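Local coordinates for SPbeta prophage-derived uncharacterized protein YopX (Bacillus subtilis, PDB 2I2L) that is of unknown function but is encoded by the SPbeta prophage and forms an all-beta homodimer, at residues B[5-10]-B[29-34]; B[13-18]-B[66-71]; B[21-26]-B[54-59]. One frame throughout, in Å; residues are numbered along the deposited sequence.

In the fold
Starting from the N terminus, the hairpin of strands 5-8 and 13-15 leads into strand 21-25 and then strand 31-36. Contact 1 closes the first loop, bringing 5-10 against 29-34. Contact 2 starts inside that loop, at 13-18, and runs on to 66-71, so the two cross. Contact 3, 21-26 with 54-59, also crosses contact 1 but falls wholly within the span of contact 2. Contacts 1 and 3 press the four-stranded antiparallel sheet holding 5-8 and 53-60 against the three-stranded sheet holding 21-25 and 31-36. Contact 2 ties the former sheet to the five-stranded sheet of the C-terminal half. All three also touch the second subunit.

Contact 1 (B[5-10]-B[29-34]); sequences YRVWDG and GDWTLK
Val7 and Leu33 sit where strand 5-8 passes strand 31-34 at a right angle, the short axes crossing at -90° and coming within 9.3 Å of each other. This is orthogonal packing of two antiparallel beta sheets, and side chains alone bridge the gap, without a hydrogen bond between the segments. Every second residue of each strand takes part: Val7 meets both Trp31 and Leu33, and Tyr5 meets Leu33. Val7 has a chi1 of -69°, which divides its branches between two neighbours. CG1, beside the backbone N, lies over one face of the Trp31 indole, with CZ3 the nearest ring atom at 4.2 Å from Val7 CG1. CG2 is turned to the isobutyl group of Leu33 and touches both of its methyls. Leu33 stretches across to them because its CG stands opposite the backbone N (chi1 -178°). Around this apolar patch, Leu21 and the strand 41-46 residues Val44 and Val45 pack on Leu33, while Leu54 of strand 53-60 packs on Trp31. Tyr5 also touches Ile25 of the second subunit, which carries the buried layer on to the dimer interface. The tyrosine offers Leu33 its ring edge rather than a face: Leu33 CD1 lies near the ring plane, 3.7 Å from Tyr5 OH, and the same methyl is 3.8 Å from Val7 CG2.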
# COMPACT_ATOMS: atom_id res chain seq x y z
N TYR B 5 -3.18 -3.58 -8.27
CA TYR B 5 -1.97 -4.37 -8.11
C TYR B 5 -1.60 -4.93 -9.48
O TYR B 5 -2.40 -4.85 -10.43
CB TYR B 5 -2.18 -5.53 -7.11
CG TYR B 5 -3.00 -6.67 -7.66
CD1 TYR B 5 -4.38 -6.68 -7.53
CD2 TYR B 5 -2.40 -7.69 -8.41
CE1 TYR B 5 -5.15 -7.66 -8.14
CE2 TYR B 5 -3.15 -8.67 -9.03
CZ TYR B 5 -4.54 -8.65 -8.89
OH TYR B 5 -5.33 -9.58 -9.54
N ARG B 6 -0.39 -5.46 -9.58
CA ARG B 6 0.12 -6.08 -10.79
C ARG B 6 1.08 -7.18 -10.34
O ARG B 6 1.78 -7.03 -9.34
CB ARG B 6 0.86 -5.06 -11.68
CG ARG B 6 1.81 -4.16 -10.92
CD ARG B 6 3.17 -3.99 -11.58
NE ARG B 6 3.28 -2.78 -12.40
CZ ARG B 6 4.29 -1.91 -12.31
NH1 ARG B 6 5.29 -2.11 -11.45
NH2 ARG B 6 4.31 -0.84 -13.10
N VAL B 7 1.09 -8.30 -11.05
CA VAL B 7 2.01 -9.37 -10.71
C VAL B 7 2.86 -9.76 -11.90
O VAL B 7 2.37 -9.87 -13.03
CB VAL B 7 1.30 -10.65 -10.21
CG1 VAL B 7 0.66 -10.41 -8.87
CG2 VAL B 7 0.27 -11.07 -11.21
N TRP B 8 4.14 -9.92 -11.63
CA TRP B 8 5.11 -10.33 -12.63
C TRP B 8 5.19 -11.84 -12.37
O TRP B 8 5.53 -12.25 -11.26
CB TRP B 8 6.45 -9.67 -12.36
CG TRP B 8 7.54 -10.07 -13.29
CD1 TRP B 8 8.73 -10.66 -12.95
CD2 TRP B 8 7.60 -9.83 -14.70
NE1 TRP B 8 9.53 -10.78 -14.06
CE2 TRP B 8 8.86 -10.28 -15.15
CE3 TRP B 8 6.71 -9.26 -15.63
CZ2 TRP B 8 9.26 -10.19 -16.48
CZ3 TRP B 8 7.12 -9.17 -16.96
CH2 TRP B 8 8.38 -9.63 -17.37
N ASP B 9 4.84 -12.65 -13.37
CA ASP B 9 4.86 -14.10 -13.20
C ASP B 9 6.16 -14.71 -13.71
O ASP B 9 6.26 -15.93 -13.83
CB ASP B 9 3.71 -14.73 -13.95
CG ASP B 9 3.87 -14.64 -15.45
OD1 ASP B 9 3.06 -15.24 -16.18
OD2 ASP B 9 4.82 -13.96 -15.89
N GLY B 10 7.14 -13.87 -14.01
CA GLY B 10 8.42 -14.36 -14.51
C GLY B 10 8.65 -14.02 -15.97
O GLY B 10 9.76 -13.65 -16.37
N GLY B 29 0.00 -15.58 4.58
CA GLY B 29 0.60 -14.43 3.92
C GLY B 29 0.95 -14.68 2.47
O GLY B 29 1.38 -13.76 1.79
N ASP B 30 0.78 -15.91 2.01
CA ASP B 30 1.08 -16.22 0.61
C ASP B 30 -0.01 -15.65 -0.27
O ASP B 30 -1.12 -15.36 0.20
CB ASP B 30 1.14 -17.72 0.37
CG ASP B 30 2.24 -18.40 1.16
OD1 ASP B 30 3.04 -17.67 1.81
OD2 ASP B 30 2.29 -19.65 1.13
N TRP B 31 0.30 -15.49 -1.55
CA TRP B 31 -0.67 -14.99 -2.49
C TRP B 31 -0.63 -15.87 -3.73
O TRP B 31 0.33 -16.60 -3.95
CB TRP B 31 -0.38 -13.53 -2.87
CG TRP B 31 0.97 -13.30 -3.47
CD1 TRP B 31 2.04 -12.74 -2.87
CD2 TRP B 31 1.35 -13.54 -4.83
NE1 TRP B 31 3.07 -12.60 -3.76
CE2 TRP B 31 2.68 -13.08 -4.97
CE3 TRP B 31 0.70 -14.09 -5.94
CZ2 TRP B 31 3.37 -13.15 -6.18
CZ3 TRP B 31 1.39 -14.17 -7.16
CH2 TRP B 31 2.72 -13.70 -7.26
N THR B 32 -1.69 -15.80 -4.53
CA THR B 32 -1.77 -16.60 -5.74
C THR B 32 -2.60 -15.91 -6.80
O THR B 32 -3.75 -15.56 -6.56
CB THR B 32 -2.45 -17.94 -5.45
OG1 THR B 32 -1.71 -18.65 -4.46
CG2 THR B 32 -2.55 -18.75 -6.74
N LEU B 33 -2.02 -15.73 -7.98
CA LEU B 33 -2.77 -15.10 -9.04
C LEU B 33 -3.59 -16.17 -9.75
O LEU B 33 -3.03 -17.07 -10.36
CB LEU B 33 -1.84 -14.42 -10.03
CG LEU B 33 -2.64 -13.72 -11.13
CD1 LEU B 33 -3.26 -12.44 -10.57
CD2 LEU B 33 -1.72 -13.40 -12.30
N LYS B 34 -4.91 -16.08 -9.66
CA LYS B 34 -5.79 -17.03 -10.34
C LYS B 34 -6.37 -16.35 -11.57
O LYS B 34 -6.29 -15.13 -11.72
CB LYS B 34 -6.94 -17.48 -9.42
CG LYS B 34 -6.52 -18.14 -8.12
CD LYS B 34 -5.71 -19.40 -8.36
CE LYS B 34 -5.63 -20.27 -7.11
NZ LYS B 34 -6.92 -20.95 -6.82

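Contact 2 (B[13-18]-B[66-71]); sequences MHYWDD and YDRSIV
Tyr66 enters the contact first, with Tyr15 over one face of its ring and Trp16 at its hydroxyl end. With CG beside the backbone N (chi1 -57°), its side chain is directed at the type I turn that runs from Tyr15 to Asp18. Tyr15 CE1 lies over that face toward the rim, with Tyr66 CE2 3.4 Å away; the two ring planes meet obliquely at 56°, their centroids 5.1 Å apart. The phenol end reaches the edge of the Trp16 indole, where Tyr66 OH lies in the indole plane and accepts a weak, strongly bent hydrogen bond from Trp16 NE1 (3.0 Å, 123° at the hydrogen). Two residues on, Arg68 bends at chi2 and chi3, bringing NH2 to 3.8 Å from Tyr15 OH. That hydroxyl has its stronger partner in Arg6 NE, a hydrogen bond outside the two segments. Beyond Arg68 the chain leaves the contact along strand 68-74, where Ile70 packs on Val86 of strand 81-89 and on Ile117 and Val119 of strand 115-122. The contact thus spans from strand 13-15, at the border of the four-stranded sheet, to an inner strand of the five-stranded sheet.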
# COMPACT_ATOMS: atom_id res chain seq x y z
N MSE B 13 3.80 -9.37 -17.40
CA MSE B 13 3.18 -8.57 -16.34
C MSE B 13 1.66 -8.70 -16.39
O MSE B 13 1.06 -8.67 -17.47
CB MSE B 13 3.58 -7.10 -16.51
CG MSE B 13 3.18 -6.22 -15.34
SE MSE B 13 4.22 -6.54 -13.75
CE MSE B 13 5.62 -5.24 -14.04
N HIS B 14 1.04 -8.85 -15.22
CA HIS B 14 -0.42 -8.98 -15.13
C HIS B 14 -1.01 -7.84 -14.30
O HIS B 14 -0.57 -7.60 -13.17
CB HIS B 14 -0.80 -10.30 -14.47
CG HIS B 14 -0.35 -11.52 -15.22
ND1 HIS B 14 -1.09 -12.09 -16.22
CD2 HIS B 14 0.80 -12.24 -15.13
CE1 HIS B 14 -0.43 -13.12 -16.73
NE2 HIS B 14 0.71 -13.23 -16.08
N TYR B 15 -1.99 -7.14 -14.85
CA TYR B 15 -2.65 -6.06 -14.13
C TYR B 15 -4.02 -6.52 -13.64
O TYR B 15 -4.72 -7.29 -14.31
CB TYR B 15 -2.76 -4.83 -15.01
CG TYR B 15 -1.49 -4.01 -15.00
CD1 TYR B 15 -1.08 -3.33 -13.85
CD2 TYR B 15 -0.67 -3.94 -16.13
CE1 TYR B 15 0.11 -2.60 -13.82
CE2 TYR B 15 0.53 -3.22 -16.12
CZ TYR B 15 0.91 -2.55 -14.96
OH TYR B 15 2.09 -1.85 -14.92
N TRP B 16 -4.39 -6.05 -12.44
CA TRP B 16 -5.64 -6.40 -11.77
C TRP B 16 -6.90 -6.32 -12.64
O TRP B 16 -7.81 -7.14 -12.52
CB TRP B 16 -5.84 -5.52 -10.54
CG TRP B 16 -5.97 -4.07 -10.87
CD1 TRP B 16 -4.97 -3.17 -11.07
CD2 TRP B 16 -7.19 -3.37 -11.12
NE1 TRP B 16 -5.48 -1.96 -11.44
CE2 TRP B 16 -6.85 -2.05 -11.48
CE3 TRP B 16 -8.55 -3.73 -11.09
CZ2 TRP B 16 -7.82 -1.08 -11.81
CZ3 TRP B 16 -9.52 -2.76 -11.42
CH2 TRP B 16 -9.14 -1.45 -11.77
N ASP B 17 -6.94 -5.33 -13.52
CA ASP B 17 -8.09 -5.15 -14.39
C ASP B 17 -8.20 -6.15 -15.55
O ASP B 17 -9.27 -6.27 -16.15
CB ASP B 17 -8.13 -3.71 -14.89
CG ASP B 17 -6.79 -3.25 -15.39
OD1 ASP B 17 -6.44 -3.54 -16.55
OD2 ASP B 17 -6.07 -2.60 -14.60
N ASP B 18 -7.12 -6.87 -15.88
CA ASP B 18 -7.16 -7.86 -16.96
C ASP B 18 -8.31 -8.85 -16.75
O ASP B 18 -8.51 -9.36 -15.64
CB ASP B 18 -5.86 -8.68 -17.04
CG ASP B 18 -4.61 -7.84 -17.20
OD1 ASP B 18 -4.61 -6.89 -18.01
OD2 ASP B 18 -3.61 -8.16 -16.52
N TYR B 66 2.60 1.87 -9.37
CA TYR B 66 3.02 0.63 -8.71
C TYR B 66 4.51 0.72 -8.34
O TYR B 66 4.94 1.77 -7.88
CB TYR B 66 2.75 -0.55 -9.66
CG TYR B 66 1.30 -0.66 -10.10
CD1 TYR B 66 0.39 -1.48 -9.42
CD2 TYR B 66 0.83 0.05 -11.21
CE1 TYR B 66 -0.93 -1.60 -9.82
CE2 TYR B 66 -0.49 -0.05 -11.62
CZ TYR B 66 -1.37 -0.89 -10.92
OH TYR B 66 -2.68 -1.00 -11.35
N ASP B 67 5.30 -0.33 -8.53
CA ASP B 67 6.73 -0.24 -8.18
C ASP B 67 7.68 -0.19 -9.38
O ASP B 67 8.60 -1.00 -9.51
CB ASP B 67 7.09 -1.38 -7.26
CG ASP B 67 6.31 -1.33 -5.97
OD1 ASP B 67 5.07 -1.46 -6.06
OD2 ASP B 67 6.92 -1.16 -4.88
N ARG B 68 7.46 0.82 -10.22
CA ARG B 68 8.20 1.03 -11.47
C ARG B 68 9.30 2.10 -11.50
O ARG B 68 9.66 2.67 -10.47
CB ARG B 68 7.19 1.35 -12.56
CG ARG B 68 6.37 2.58 -12.23
CD ARG B 68 4.92 2.24 -11.97
NE ARG B 68 4.18 1.98 -13.21
CZ ARG B 68 2.87 2.14 -13.34
NH1 ARG B 68 2.13 2.56 -12.31
NH2 ARG B 68 2.28 1.89 -14.51
N SER B 69 9.83 2.35 -12.70
CA SER B 69 10.88 3.35 -12.94
C SER B 69 10.24 4.62 -13.48
O SER B 69 9.36 4.56 -14.33
CB SER B 69 11.90 2.84 -13.98
OG SER B 69 12.55 1.65 -13.57
N ILE B 70 10.66 5.78 -12.99
CA ILE B 70 10.10 7.03 -13.48
C ILE B 70 11.21 8.05 -13.69
O ILE B 70 12.31 7.91 -13.15
CB ILE B 70 9.05 7.63 -12.49
CG1 ILE B 70 9.65 7.81 -11.10
CG2 ILE B 70 7.85 6.73 -12.40
CD1 ILE B 70 10.26 9.17 -10.86
N VAL B 71 10.93 9.06 -14.50
CA VAL B 71 11.91 10.10 -14.76
C VAL B 71 11.47 11.43 -14.15
O VAL B 71 10.62 12.14 -14.71
CB VAL B 71 12.16 10.28 -16.29
CG1 VAL B 71 10.84 10.51 -17.02
CG2 VAL B 71 13.12 11.45 -16.53

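Contact 3 (B[21-26]-B[54-59])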
# COMPACT_ATOMS: atom_id res chain seq x y z
N LEU B 21 -8.71 -12.14 -13.91
CA LEU B 21 -7.67 -12.32 -12.91
C LEU B 21 -8.16 -12.05 -11.51
O LEU B 21 -8.77 -11.01 -11.25
CB LEU B 21 -6.48 -11.40 -13.18
CG LEU B 21 -5.34 -11.97 -14.00
CD1 LEU B 21 -5.81 -12.19 -15.43
CD2 LEU B 21 -4.13 -11.02 -13.95
N SER B 22 -7.89 -12.97 -10.60
CA SER B 22 -8.27 -12.77 -9.22
C SER B 22 -7.07 -13.07 -8.34
O SER B 22 -6.49 -14.15 -8.42
CB SER B 22 -9.43 -13.69 -8.83
OG SER B 22 -8.98 -15.00 -8.55
N LEU B 23 -6.68 -12.10 -7.52
CA LEU B 23 -5.55 -12.25 -6.61
C LEU B 23 -6.03 -12.86 -5.28
O LEU B 23 -7.01 -12.40 -4.70
CB LEU B 23 -4.94 -10.88 -6.35
CG LEU B 23 -3.63 -10.90 -5.57
CD1 LEU B 23 -2.57 -11.66 -6.37
CD2 LEU B 23 -3.18 -9.46 -5.31
N ILE B 24 -5.34 -13.88 -4.81
CA ILE B 24 -5.75 -14.54 -3.57
C ILE B 24 -4.69 -14.47 -2.48
O ILE B 24 -3.62 -15.06 -2.59
CB ILE B 24 -6.07 -16.05 -3.80
CG1 ILE B 24 -6.85 -16.24 -5.11
CG2 ILE B 24 -6.86 -16.60 -2.60
CD1 ILE B 24 -8.11 -15.39 -5.22
N ILE B 25 -5.02 -13.77 -1.40
CA ILE B 25 -4.11 -13.66 -0.27
C ILE B 25 -4.48 -14.70 0.79
O ILE B 25 -5.59 -14.70 1.31
CB ILE B 25 -4.20 -12.26 0.37
CG1 ILE B 25 -3.61 -11.21 -0.57
CG2 ILE B 25 -3.46 -12.26 1.70
CD1 ILE B 25 -3.86 -9.81 -0.12
N LYS B 26 -3.56 -15.61 1.10
CA LYS B 26 -3.86 -16.62 2.10
C LYS B 26 -3.44 -16.19 3.50
O LYS B 26 -2.69 -15.23 3.68
CB LYS B 26 -3.18 -17.95 1.75
CG LYS B 26 -4.14 -19.03 1.25
CD LYS B 26 -4.28 -19.04 -0.28
CE LYS B 26 -5.16 -20.21 -0.78
NZ LYS B 26 -5.13 -20.38 -2.28
N LEU B 54 4.59 -9.55 -6.44
CA LEU B 54 3.32 -8.83 -6.23
C LEU B 54 3.65 -7.35 -5.97
O LEU B 54 4.36 -7.02 -5.02
CB LEU B 54 2.58 -9.42 -5.02
CG LEU B 54 1.05 -9.37 -4.94
CD1 LEU B 54 0.60 -9.70 -3.54
CD2 LEU B 54 0.52 -8.00 -5.32
N MSE B 55 3.12 -6.46 -6.81
CA MSE B 55 3.33 -5.02 -6.65
C MSE B 55 2.00 -4.24 -6.52
O MSE B 55 1.15 -4.27 -7.42
CB MSE B 55 4.12 -4.48 -7.83
CG MSE B 55 5.49 -5.10 -7.99
SE MSE B 55 5.99 -5.12 -9.87
CE MSE B 55 4.93 -6.64 -10.40
N TRP B 56 1.84 -3.55 -5.40
CA TRP B 56 0.63 -2.77 -5.17
C TRP B 56 0.68 -1.41 -5.86
O TRP B 56 1.75 -0.89 -6.20
CB TRP B 56 0.40 -2.55 -3.68
CG TRP B 56 0.20 -3.80 -2.91
CD1 TRP B 56 1.03 -4.32 -1.97
CD2 TRP B 56 -0.92 -4.69 -2.99
NE1 TRP B 56 0.50 -5.47 -1.45
CE2 TRP B 56 -0.70 -5.73 -2.06
CE3 TRP B 56 -2.09 -4.71 -3.75
CZ2 TRP B 56 -1.60 -6.77 -1.86
CZ3 TRP B 56 -3.00 -5.75 -3.55
CH2 TRP B 56 -2.74 -6.77 -2.62
N GLY B 57 -0.50 -0.84 -6.04
CA GLY B 57 -0.57 0.46 -6.66
C GLY B 57 -1.16 1.48 -5.72
O GLY B 57 -1.88 1.14 -4.80
N ALA B 58 -0.83 2.74 -5.96
CA ALA B 58 -1.35 3.85 -5.17
C ALA B 58 -1.82 4.90 -6.17
O ALA B 58 -1.22 5.10 -7.22
CB ALA B 58 -0.25 4.43 -4.27
N LYS B 59 -2.92 5.57 -5.85
CA LYS B 59 -3.39 6.60 -6.75
C LYS B 59 -2.75 7.92 -6.28
O LYS B 59 -2.92 8.34 -5.13
CB LYS B 59 -4.91 6.68 -6.70
CG LYS B 59 -5.51 7.53 -7.82
CD LYS B 59 -7.02 7.60 -7.71
CE LYS B 59 -7.62 8.35 -8.88
NZ LYS B 59 -9.09 8.37 -8.77
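Trp56 NE1 is hydrogen-bonded to the backbone O of Asn2 of the second subunit, so the polar corner of the indole is taken up across the dimer interface while its benzo rim faces Leu23 and Ile25 of its own chain. What lies between 21-26 and 54-59 is apolar, with no hydrogen bond joining them. Strands 21-25 and 54-56 run nearly at right angles, 98° between their directions, and their axes stay 11.1 Å apart, a distance that the side chains fill. Leu23 does most of the bridging. Its CG points away from the backbone N (chi1 -172°), which sends the isobutyl group across the gap and brings CD2 to two partners. One is Trp56 CH2, 3.8 Å from Leu23 CD2, which comes at the ring on a slant. The other is Leu54: the two leucines meet end to end through their methyls, Leu23 CD2 and Leu54 CD2 being 4.0 Å apart. Leu54 CD2 also lies over the centre of the Trp56 ring, 4.1 Å above its plane, so the methyl covers one face of the indole as well as meeting Leu23. Ile25 comes in from the opposite direction to Trp56, and its CD1 touches the ring edge near the plane, 4.1 Å from Trp56 CH2. Tyr5 packs beside both Leu23 and Trp56. Beyond the chain itself, the Trp56 ring meets Trp56 of the second subunit at about 45° between planes, and Leu23, Ile24 and Ile25 pair with an antiparallel strand of that subunit. Orthogonally packed beta sheets, one of them continuing through the dimer interface, are the motif to which this cluster belongs.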